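Local coordinates for WbbM protein (Klebsiella pneumoniae, PDB 6U4B) that is a bifunctional O-antigen polymerase, probably acting through two glycosyltransferase modules, one of which binds magnesium, at residues 502-505 with 506-509. Residues are numbered along the deposited sequence; the frame is centred on the assembly and turned at random.
Sequences YWFL and DQDI
With CG of Asp508 set anti to its own carbonyl carbon (chi1 -78°), the carboxylate swings back along the helix toward the turn before it, and OD2 accepts the backbone N-H of Phe504 at 2.6 Å. The N-H points almost straight at the oxygen (177°), yet the donor stands well above the carboxylate plane. Tyr458 OH, from helix 455-461, also bonds OD2, while Tyr471 OH takes OD1, so both oxygens of this buried acid are engaged. Here a type I beta turn, Tyr502 to Leu505, leads into helix 505-513 of the glycosyltransferase family 8 region, and a helix side chain ties down the amide of a turn residue. Ile509 N donates to Leu505 O at 3.1 Å, in the plane of that carbonyl, whereas Gln507 N reaches Phe504 O only weakly. CG1 of Ile509 packs 3.5 Å from CD2 of Tyr502, the two side chains crossing at about a right angle. Gln507, extended beyond CG, runs alongside Phe504, its amide plane 37° from the ring and Gln507 NE2 4.0 Å from Phe504 CB. That amide is fixed by Ala474 N at OE1 and Tyr471 OH at NE2, and the Gln507 side chain lies about 8 Å from the magnesium ion held by Asp406, Asp408 and His560.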
loop_
_atom_site.group_PDB
_atom_site.type_symbol
_atom_site.label_atom_id
_atom_site.label_comp_id
_atom_site.label_asym_id
_atom_site.label_seq_id
_atom_site.Cartn_x
_atom_site.Cartn_y
_atom_site.Cartn_z
ATOM N N TYR A 502 32.950 27.685 13.857
ATOM C CA TYR A 502 32.778 26.811 15.008
ATOM C C TYR A 502 32.835 25.345 14.600
ATOM O O TYR A 502 32.564 24.978 13.452
ATOM C CB TYR A 502 31.453 27.108 15.720
ATOM C CG TYR A 502 31.376 28.518 16.258
ATOM C CD1 TYR A 502 31.873 28.829 17.517
ATOM C CD2 TYR A 502 30.819 29.541 15.501
ATOM C CE1 TYR A 502 31.813 30.117 18.009
ATOM C CE2 TYR A 502 30.751 30.832 15.986
ATOM C CZ TYR A 502 31.250 31.115 17.239
ATOM O OH TYR A 502 31.191 32.401 17.726
ATOM N N TRP A 503 33.183 24.506 15.580
ATOM C CA TRP A 503 33.395 23.085 15.329
ATOM C C TRP A 503 32.161 22.438 14.708
ATOM O O TRP A 503 32.244 21.803 13.651
ATOM C CB TRP A 503 33.777 22.386 16.634
ATOM C CG TRP A 503 34.226 20.971 16.470
ATOM C CD1 TRP A 503 34.655 20.373 15.321
ATOM C CD2 TRP A 503 34.292 19.969 17.493
ATOM N NE1 TRP A 503 34.983 19.062 15.565
ATOM C CE2 TRP A 503 34.770 18.789 16.891
ATOM C CE3 TRP A 503 33.991 19.956 18.859
ATOM C CZ2 TRP A 503 34.956 17.608 17.605
ATOM C CZ3 TRP A 503 34.177 18.783 19.568
ATOM C CH2 TRP A 503 34.655 17.625 18.940
ATOM N N PHE A 504 31.004 22.595 15.348
ATOM C CA PHE A 504 29.755 22.044 14.841
ATOM C C PHE A 504 28.811 23.132 14.337
ATOM O O PHE A 504 27.590 23.008 14.459
ATOM C CB PHE A 504 29.080 21.183 15.906
ATOM C CG PHE A 504 29.713 19.833 16.066
ATOM C CD1 PHE A 504 29.380 18.792 15.214
ATOM C CD2 PHE A 504 30.655 19.608 17.053
ATOM C CE1 PHE A 504 29.969 17.546 15.353
ATOM C CE2 PHE A 504 31.246 18.367 17.198
ATOM C CZ PHE A 504 30.903 17.336 16.346
ATOM N N LEU A 505 29.373 24.203 13.783
ATOM C CA LEU A 505 28.647 25.181 12.959
ATOM C C LEU A 505 27.481 25.750 13.767
ATOM O O LEU A 505 27.689 26.167 14.918
ATOM C CB LEU A 505 28.273 24.502 11.645
ATOM C CG LEU A 505 29.367 23.696 10.943
ATOM C CD1 LEU A 505 28.810 23.000 9.713
ATOM C CD2 LEU A 505 30.553 24.577 10.573
ATOM N N ASP A 506 26.259 25.779 13.225
ATOM C CA ASP A 506 25.145 26.433 13.902
ATOM C C ASP A 506 24.735 25.720 15.182
ATOM O O ASP A 506 24.142 26.353 16.063
ATOM C CB ASP A 506 23.944 26.541 12.961
ATOM C CG ASP A 506 23.464 25.188 12.467
ATOM O OD1 ASP A 506 24.315 24.331 12.146
ATOM O OD2 ASP A 506 22.236 24.980 12.402
ATOM N N GLN A 507 25.021 24.422 15.305
ATOM C CA GLN A 507 24.762 23.746 16.573
ATOM C C GLN A 507 25.591 24.364 17.691
ATOM O O GLN A 507 25.094 24.566 18.806
ATOM C CB GLN A 507 25.045 22.246 16.455
ATOM C CG GLN A 507 24.676 21.458 17.712
ATOM C CD GLN A 507 24.775 19.953 17.522
ATOM O OE1 GLN A 507 23.783 19.290 17.220
ATOM N NE2 GLN A 507 25.972 19.408 17.704
ATOM N N ASP A 508 26.855 24.687 17.405
ATOM C CA ASP A 508 27.692 25.366 18.390
ATOM C C ASP A 508 27.213 26.789 18.636
ATOM O O ASP A 508 27.207 27.259 19.780
ATOM C CB ASP A 508 29.150 25.372 17.929
ATOM C CG ASP A 508 29.845 24.046 18.159
ATOM O OD1 ASP A 508 29.265 23.179 18.847
ATOM O OD2 ASP A 508 30.975 23.877 17.651
ATOM N N ILE A 509 26.815 27.494 17.574
ATOM C CA ILE A 509 26.342 28.866 17.717
ATOM C C ILE A 509 25.108 28.912 18.609
ATOM O O ILE A 509 24.999 29.763 19.501
ATOM C CB ILE A 509 26.059 29.477 16.332
ATOM C CG1 ILE A 509 27.362 29.658 15.553
ATOM C CG2 ILE A 509 25.321 30.803 16.467
ATOM C CD1 ILE A 509 27.167 30.117 14.128
#